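Local coordinates for protein muconate cycloisomerase (Azorhizobium caulinodans, PDB 3MY9) that belongs to the enolase superfamily, pairing a capping N-terminal domain with a magnesium-binding barrel domain, at residues R10-L15 and I362-L367; I306-G311 and E341-S346. One frame throughout, in Å; residues are numbered along the deposited sequence.

Interaction 1. Residues R10-L15 and I362-L367; sequences RIRIFL and ISEASL
Leu367 sends CG anti to its backbone N (chi1 176°), and Phe14, from strand 8-21, swings its ring beside its own N (chi1 -64°); these first torsions direct the two groups at one another, and the second torsions choose the methyl and turn the ring face to it. The evidence for a CH-pi contact is direct: CD2 of Leu367 lies 4.1 Å from the centroid of the Phe14 ring and only 3° off the ring normal. The closest ring carbon, Phe14 CE1, is 4.2 Å from the same methyl, as expected for a group placed over the centre and not at a rim.

Two residues back along the strand, Arg12 also points toward the helix. Its chain runs extended from CG to NE, whereas that of Glu364 folds at chi2, and the two cross at about a right angle. Arg12 NH1 and Glu364 OE2 form a salt bridge at 3.5 Å, long and without a hydrogen bond, the two planes steeply inclined. The stronger partners lie outside this pair: Arg12 NH1 with Glu41 OE1 on strand 35-44, and Glu364 OE1 with Arg368 NE, four residues along its helix.

Ser363 N-caps that helix. Its OG accepts from Ser366 N (3.1 Å), while Ser366 OG receives a weak bond from Ser363 N, completing a capping box at the first turn, from which Glu364 and Leu367 project. Trp51 touches both Phe14 and Leu367. Helix 364-370 is thus seated on the antiparallel sheet of the capping part of an enolase-superfamily chain. The chemistry implies attachment through a buried apolar contact, the stretched ion pair at its more exposed margin probably adding modest electrostatic attraction.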
ATOM      1  N   ARG A  10     -31.970  -7.897  44.350  1.00 83.99           N
ATOM      2  CA  ARG A  10     -33.123  -8.120  43.471  1.00 85.99           C
ATOM      3  C   ARG A  10     -33.253  -7.064  42.397  1.00 84.36           C
ATOM      4  O   ARG A  10     -32.723  -5.962  42.526  1.00 82.18           O
ATOM      5  CB  ARG A  10     -34.425  -8.150  44.268  1.00 89.15           C
ATOM      6  CG  ARG A  10     -34.756  -6.859  45.001  1.00 89.95           C
ATOM      7  CD  ARG A  10     -36.129  -6.947  45.654  1.00 94.93           C
ATOM      8  NE  ARG A  10     -36.391  -5.816  46.543  1.00 97.17           N
ATOM      9  CZ  ARG A  10     -35.900  -5.677  47.778  1.00 99.19           C
ATOM     10  NH1 ARG A  10     -35.091  -6.590  48.307  1.00 99.50           N
ATOM     11  NH2 ARG A  10     -36.218  -4.602  48.494  1.00100.64           N
ATOM     12  N   ILE A  11     -33.976  -7.408  41.340  1.00 85.47           N
ATOM     13  CA  ILE A  11     -34.341  -6.435  40.327  1.00 84.84           C
ATOM     14  C   ILE A  11     -35.848  -6.432  40.088  1.00 87.64           C
ATOM     15  O   ILE A  11     -36.555  -7.382  40.443  1.00 90.48           O
ATOM     16  CB  ILE A  11     -33.594  -6.667  38.991  1.00 82.97           C
ATOM     17  CG1 ILE A  11     -34.015  -7.982  38.330  1.00 84.75           C
ATOM     18  CG2 ILE A  11     -32.081  -6.634  39.217  1.00 81.29           C
ATOM     19  CD1 ILE A  11     -33.339  -8.230  37.001  1.00 83.21           C
ATOM     20  N   ARG A  12     -36.317  -5.319  39.537  1.00 87.41           N
ATOM     21  CA  ARG A  12     -37.634  -5.202  38.937  1.00 90.05           C
ATOM     22  C   ARG A  12     -37.443  -4.614  37.546  1.00 88.41           C
ATOM     23  O   ARG A  12     -36.749  -3.606  37.383  1.00 85.95           O
ATOM     24  CB  ARG A  12     -38.528  -4.262  39.741  1.00 91.51           C
ATOM     25  CG  ARG A  12     -38.662  -4.574  41.218  1.00 94.05           C
ATOM     26  CD  ARG A  12     -39.966  -4.005  41.745  1.00 98.45           C
ATOM     27  NE  ARG A  12     -39.947  -3.737  43.183  1.00101.12           N
ATOM     28  CZ  ARG A  12     -39.917  -2.525  43.751  1.00101.68           C
ATOM     29  NH1 ARG A  12     -39.896  -1.406  43.023  1.00 99.00           N
ATOM     30  NH2 ARG A  12     -39.920  -2.434  45.084  1.00103.25           N
ATOM     31  N   ILE A  13     -38.034  -5.254  36.546  1.00 90.05           N
ATOM     32  CA  ILE A  13     -38.008  -4.747  35.181  1.00 89.13           C
ATOM     33  C   ILE A  13     -39.407  -4.224  34.877  1.00 91.37           C
ATOM     34  O   ILE A  13     -40.402  -4.926  35.114  1.00 93.93           O
ATOM     35  CB  ILE A  13     -37.631  -5.850  34.180  1.00 89.53           C
ATOM     36  CG1 ILE A  13     -36.290  -6.487  34.565  1.00 88.71           C
ATOM     37  CG2 ILE A  13     -37.562  -5.286  32.759  1.00 87.91           C
ATOM     38  CD1 ILE A  13     -36.064  -7.855  33.958  1.00 90.73           C
ATOM     39  N   PHE A  14     -39.483  -2.987  34.379  1.00 89.96           N
ATOM     40  CA  PHE A  14     -40.761  -2.348  34.072  1.00 91.82           C
ATOM     41  C   PHE A  14     -40.843  -2.014  32.597  1.00 91.47           C
ATOM     42  O   PHE A  14     -39.937  -1.369  32.053  1.00 88.74           O
ATOM     43  CB  PHE A  14     -40.920  -1.050  34.856  1.00 91.11           C
ATOM     44  CG  PHE A  14     -40.967  -1.232  36.339  1.00 91.79           C
ATOM     45  CD1 PHE A  14     -42.183  -1.363  36.996  1.00 94.83           C
ATOM     46  CD2 PHE A  14     -39.803  -1.254  37.089  1.00 89.54           C
ATOM     47  CE1 PHE A  14     -42.236  -1.511  38.365  1.00 95.12           C
ATOM     48  CE2 PHE A  14     -39.852  -1.412  38.469  1.00 90.64           C
ATOM     49  CZ  PHE A  14     -41.070  -1.535  39.103  1.00 93.02           C
ATOM     50  N   LEU A  15     -41.911  -2.460  31.947  1.00 94.38           N
ATOM     51  CA  LEU A  15     -42.254  -1.961  30.621  1.00 94.88           C
ATOM     52  C   LEU A  15     -43.256  -0.843  30.876  1.00 96.44           C
ATOM     53  O   LEU A  15     -44.321  -1.093  31.453  1.00 99.19           O
ATOM     54  CB  LEU A  15     -42.861  -3.066  29.744  1.00 97.28           C
ATOM     55  CG  LEU A  15     -42.876  -2.812  28.227  1.00 96.91           C
ATOM     56  CD1 LEU A  15     -43.457  -4.002  27.451  1.00 99.43           C
ATOM     57  CD2 LEU A  15     -43.651  -1.550  27.906  1.00 98.01           C
ATOM     58  N   ILE A 362     -36.341   8.674  41.592  1.00 82.05           N
ATOM     59  CA  ILE A 362     -37.568   8.046  41.116  1.00 84.60           C
ATOM     60  C   ILE A 362     -38.302   7.363  42.257  1.00 87.67           C
ATOM     61  O   ILE A 362     -37.793   6.398  42.825  1.00 87.43           O
ATOM     62  CB  ILE A 362     -37.285   6.965  40.073  1.00 83.51           C
ATOM     63  CG1 ILE A 362     -36.644   7.580  38.827  1.00 81.34           C
ATOM     64  CG2 ILE A 362     -38.587   6.217  39.739  1.00 85.73           C
ATOM     65  CD1 ILE A 362     -36.282   6.578  37.780  1.00 80.32           C
ATOM     66  N   SER A 363     -39.496   7.862  42.578  1.00 91.24           N
ATOM     67  CA  SER A 363     -40.357   7.267  43.614  1.00 94.62           C
ATOM     68  C   SER A 363     -41.418   6.354  42.990  1.00 97.05           C
ATOM     69  O   SER A 363     -41.605   6.353  41.764  1.00 96.36           O
ATOM     70  CB  SER A 363     -41.040   8.369  44.439  1.00 96.66           C
ATOM     71  OG  SER A 363     -41.862   9.207  43.634  1.00 97.67           O
ATOM     72  N   GLU A 364     -42.109   5.578  43.828  1.00100.00           N
ATOM     73  CA  GLU A 364     -43.218   4.745  43.350  1.00102.93           C
ATOM     74  C   GLU A 364     -44.281   5.614  42.675  1.00104.69           C
ATOM     75  O   GLU A 364     -44.765   5.281  41.594  1.00105.05           O
ATOM     76  CB  GLU A 364     -43.852   3.928  44.489  1.00105.82           C
ATOM     77  CG  GLU A 364     -43.038   2.698  44.913  1.00105.97           C
ATOM     78  CD  GLU A 364     -42.931   1.639  43.816  1.00106.10           C
ATOM     79  OE1 GLU A 364     -43.945   0.962  43.526  1.00108.78           O
ATOM     80  OE2 GLU A 364     -41.825   1.482  43.254  1.00103.81           O
ATOM     81  N   ALA A 365     -44.620   6.734  43.309  1.00106.10           N
ATOM     82  CA  ALA A 365     -45.630   7.645  42.780  1.00108.15           C
ATOM     83  C   ALA A 365     -45.204   8.251  41.452  1.00106.26           C
ATOM     84  O   ALA A 365     -45.976   8.239  40.492  1.00107.28           O
ATOM     85  CB  ALA A 365     -45.933   8.746  43.785  1.00109.94           C
ATOM     86  N   SER A 366     -43.974   8.766  41.391  1.00103.68           N
ATOM     87  CA  SER A 366     -43.478   9.395  40.165  1.00101.65           C
ATOM     88  C   SER A 366     -43.529   8.405  39.003  1.00101.30           C
ATOM     89  O   SER A 366     -43.912   8.774  37.893  1.00101.03           O
ATOM     90  CB  SER A 366     -42.051   9.945  40.341  1.00 98.81           C
ATOM     91  OG  SER A 366     -41.074   8.927  40.206  1.00 95.70           O
ATOM     92  N   LEU A 367     -43.168   7.151  39.278  1.00101.36           N
ATOM     93  CA  LEU A 367     -43.174   6.094  38.266  1.00101.20           C
ATOM     94  C   LEU A 367     -44.584   5.667  37.851  1.00104.68           C
ATOM     95  O   LEU A 367     -44.923   5.713  36.668  1.00104.65           O
ATOM     96  CB  LEU A 367     -42.400   4.870  38.764  1.00100.29           C
ATOM     97  CG  LEU A 367     -42.410   3.639  37.850  1.00100.29           C
ATOM     98  CD1 LEU A 367     -42.171   4.010  36.388  1.00 97.60           C
ATOM     99  CD2 LEU A 367     -41.381   2.624  38.316  1.00 99.32           C
TER

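Interaction 2. Residues I306-G311 and E341-S346; sequences IALAAG and ERIANS
Ile343 faces the helix 305-316 and carries this whole contact, dividing its side chain between two consecutive helical residues, Leu308 and Ala309. The branch point meets Leu308: CD2 of Leu308 lies 3.9 Å from Ile343 CB and 4.1 Å from Ile343 CG2, so one leucine methyl rests against the root of the isoleucine. The longer arm reaches Ala309, with Ile343 CD1 coming within 3.6 Å of Ala309 CA and 4.0 Å of Ala309 CB. A small side chain at this position lets the methyl approach the helix backbone itself. No hydrogen bond joins the two segments, and the touching groups are all apolar.

Torsions explain the division. Ile343 has CG2 anti to its backbone N and CG1 beside that N (chi1 -67°), while chi2 of -113° is well away from a staggered value and carries CD1 to Ala309.

Further out, Ile360 touches Ala309 and Pro353 touches Ile343, adding an apolar neighbour to each partner. Arg342 NH1 binds Leu334 O, tying the residue just before Ile343 to an earlier part of the chain, and a backbone bond between Ala344 and Ile351 holds the residue just after it. The arrangement is an apolar helix-to-loop contact in the C-terminal, TIM-barrel-like domain of the enolase superfamily, joining helix 305-316 to the segment leading into strand 345-346.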
ATOM      1  N   ILE A 306     -33.635   8.753  32.667  1.00 62.74           N
ATOM      2  CA  ILE A 306     -32.644   7.849  33.231  1.00 61.56           C
ATOM      3  C   ILE A 306     -31.501   7.642  32.251  1.00 58.79           C
ATOM      4  O   ILE A 306     -30.334   7.729  32.629  1.00 58.33           O
ATOM      5  CB  ILE A 306     -33.264   6.491  33.626  1.00 62.95           C
ATOM      6  CG1 ILE A 306     -34.389   6.693  34.633  1.00 65.46           C
ATOM      7  CG2 ILE A 306     -32.196   5.579  34.230  1.00 62.72           C
ATOM      8  CD1 ILE A 306     -35.166   5.436  34.947  1.00 67.86           C
ATOM      9  N   ALA A 307     -31.833   7.374  30.993  1.00 57.57           N
ATOM     10  CA  ALA A 307     -30.824   7.219  29.947  1.00 54.58           C
ATOM     11  C   ALA A 307     -30.105   8.540  29.644  1.00 52.18           C
ATOM     12  O   ALA A 307     -28.910   8.556  29.294  1.00 49.95           O
ATOM     13  CB  ALA A 307     -31.475   6.682  28.672  1.00 55.27           C
ATOM     14  N   LEU A 308     -30.844   9.635  29.737  1.00 51.09           N
ATOM     15  CA  LEU A 308     -30.278  10.955  29.522  1.00 49.65           C
ATOM     16  C   LEU A 308     -29.303  11.314  30.631  1.00 48.25           C
ATOM     17  O   LEU A 308     -28.279  11.910  30.374  1.00 47.79           O
ATOM     18  CB  LEU A 308     -31.383  11.997  29.469  1.00 50.94           C
ATOM     19  CG  LEU A 308     -30.946  13.447  29.283  1.00 50.17           C
ATOM     20  CD1 LEU A 308     -30.096  13.595  28.040  1.00 50.09           C
ATOM     21  CD2 LEU A 308     -32.196  14.304  29.205  1.00 51.42           C
ATOM     22  N   ALA A 309     -29.623  10.961  31.865  1.00 49.25           N
ATOM     23  CA  ALA A 309     -28.717  11.221  32.999  1.00 48.76           C
ATOM     24  C   ALA A 309     -27.400  10.478  32.757  1.00 47.20           C
ATOM     25  O   ALA A 309     -26.316  11.026  32.916  1.00 45.76           O
ATOM     26  CB  ALA A 309     -29.364  10.775  34.331  1.00 49.49           C
ATOM     27  N   ALA A 310     -27.513   9.225  32.345  1.00 47.78           N
ATOM     28  CA  ALA A 310     -26.338   8.402  32.053  1.00 47.28           C
ATOM     29  C   ALA A 310     -25.476   9.046  30.959  1.00 45.41           C
ATOM     30  O   ALA A 310     -24.258   9.161  31.099  1.00 43.38           O
ATOM     31  CB  ALA A 310     -26.760   6.977  31.658  1.00 47.67           C
ATOM     32  N   GLY A 311     -26.116   9.496  29.894  1.00 45.63           N
ATOM     33  CA  GLY A 311     -25.380  10.089  28.784  1.00 44.87           C
ATOM     34  C   GLY A 311     -24.696  11.394  29.175  1.00 44.45           C
ATOM     35  O   GLY A 311     -23.571  11.659  28.775  1.00 44.28           O
ATOM     36  N   GLU A 341     -37.439  15.235  39.329  1.00 78.74           N
ATOM     37  CA  GLU A 341     -37.014  16.458  38.624  1.00 78.25           C
ATOM     38  C   GLU A 341     -36.306  16.166  37.308  1.00 75.34           C
ATOM     39  O   GLU A 341     -35.456  15.286  37.231  1.00 72.65           O
ATOM     40  CB  GLU A 341     -36.093  17.311  39.492  1.00 78.36           C
ATOM     41  CG  GLU A 341     -36.828  17.996  40.619  1.00 83.72           C
ATOM     42  CD  GLU A 341     -35.979  19.006  41.369  1.00 86.77           C
ATOM     43  OE1 GLU A 341     -36.572  20.025  41.830  1.00 90.63           O
ATOM     44  OE2 GLU A 341     -34.744  18.773  41.498  1.00 85.02           O
ATOM     45  N   ARG A 342     -36.651  16.946  36.293  1.00 75.17           N
ATOM     46  CA  ARG A 342     -36.103  16.781  34.958  1.00 73.36           C
ATOM     47  C   ARG A 342     -34.636  17.204  34.859  1.00 70.11           C
ATOM     48  O   ARG A 342     -34.213  18.118  35.561  1.00 70.09           O
ATOM     49  CB  ARG A 342     -36.918  17.624  33.973  1.00 75.05           C
ATOM     50  CG  ARG A 342     -38.353  17.150  33.757  1.00 79.31           C
ATOM     51  CD  ARG A 342     -38.430  16.018  32.713  1.00 81.09           C
ATOM     52  NE  ARG A 342     -39.730  16.027  32.040  1.00 85.42           N
ATOM     53  CZ  ARG A 342     -39.934  16.180  30.730  1.00 86.12           C
ATOM     54  NH1 ARG A 342     -41.185  16.182  30.268  1.00 88.64           N
ATOM     55  NH2 ARG A 342     -38.920  16.308  29.873  1.00 83.92           N
ATOM     56  N   ILE A 343     -33.870  16.534  33.993  1.00 66.63           N
ATOM     57  CA  ILE A 343     -32.571  17.055  33.567  1.00 63.82           C
ATOM     58  C   ILE A 343     -32.849  18.357  32.834  1.00 63.04           C
ATOM     59  O   ILE A 343     -33.741  18.419  31.983  1.00 63.84           O
ATOM     60  CB  ILE A 343     -31.826  16.117  32.587  1.00 61.99           C
ATOM     61  CG1 ILE A 343     -31.421  14.814  33.288  1.00 62.62           C
ATOM     62  CG2 ILE A 343     -30.589  16.816  32.034  1.00 59.05           C
ATOM     63  CD1 ILE A 343     -29.900  14.642  33.448  1.00 60.77           C
ATOM     64  N   ALA A 344     -32.081  19.388  33.162  1.00 61.32           N
ATOM     65  CA  ALA A 344     -32.363  20.744  32.706  1.00 60.72           C
ATOM     66  C   ALA A 344     -31.436  21.144  31.577  1.00 57.62           C
ATOM     67  O   ALA A 344     -30.262  20.788  31.583  1.00 55.08           O
ATOM     68  CB  ALA A 344     -32.199  21.712  33.853  1.00 61.92           C
ATOM     69  N   ASN A 345     -31.974  21.910  30.633  1.00 57.24           N
ATOM     70  CA  ASN A 345     -31.169  22.637  29.675  1.00 55.88           C
ATOM     71  C   ASN A 345     -31.554  24.121  29.666  1.00 57.06           C
ATOM     72  O   ASN A 345     -32.703  24.463  29.919  1.00 58.45           O
ATOM     73  CB  ASN A 345     -31.269  22.000  28.277  1.00 54.24           C
ATOM     74  CG  ASN A 345     -32.609  22.221  27.618  1.00 56.92           C
ATOM     75  OD1 ASN A 345     -32.756  23.095  26.753  1.00 58.32           O
ATOM     76  ND2 ASN A 345     -33.607  21.445  28.033  1.00 58.82           N
ATOM     77  N   SER A 346     -30.576  24.980  29.401  1.00 56.28           N
ATOM     78  CA  SER A 346     -30.787  26.430  29.326  1.00 58.22           C
ATOM     79  C   SER A 346     -29.740  27.077  28.444  1.00 57.38           C
ATOM     80  O   SER A 346     -28.579  26.662  28.441  1.00 55.54           O
ATOM     81  CB  SER A 346     -30.692  27.066  30.714  1.00 59.73           C
ATOM     82  OG  SER A 346     -31.143  28.418  30.673  1.00 62.49           O
TER

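The centres of the two contacts lie about 18 Å apart, on the same side of the chain's centre. In sequence, 10-15 comes first, then both segments of interaction 2, and finally 362-367. The centre of interaction 1 is about 23 Å from the chain's centre, against about 11 Å for interaction 2, which lies within the barrel-like region. Helix 364-370 runs on to strand 372-373, which pairs with 8-21 in an antiparallel sheet built mainly from N-terminal strands but joined by 333-334 and 372-373. Ile362 and Ile306 meet unusually tightly, their exact separation doubtful, and Trp51 touches both. The C-terminal part of the chain thus links barrel-domain packing to that sheet.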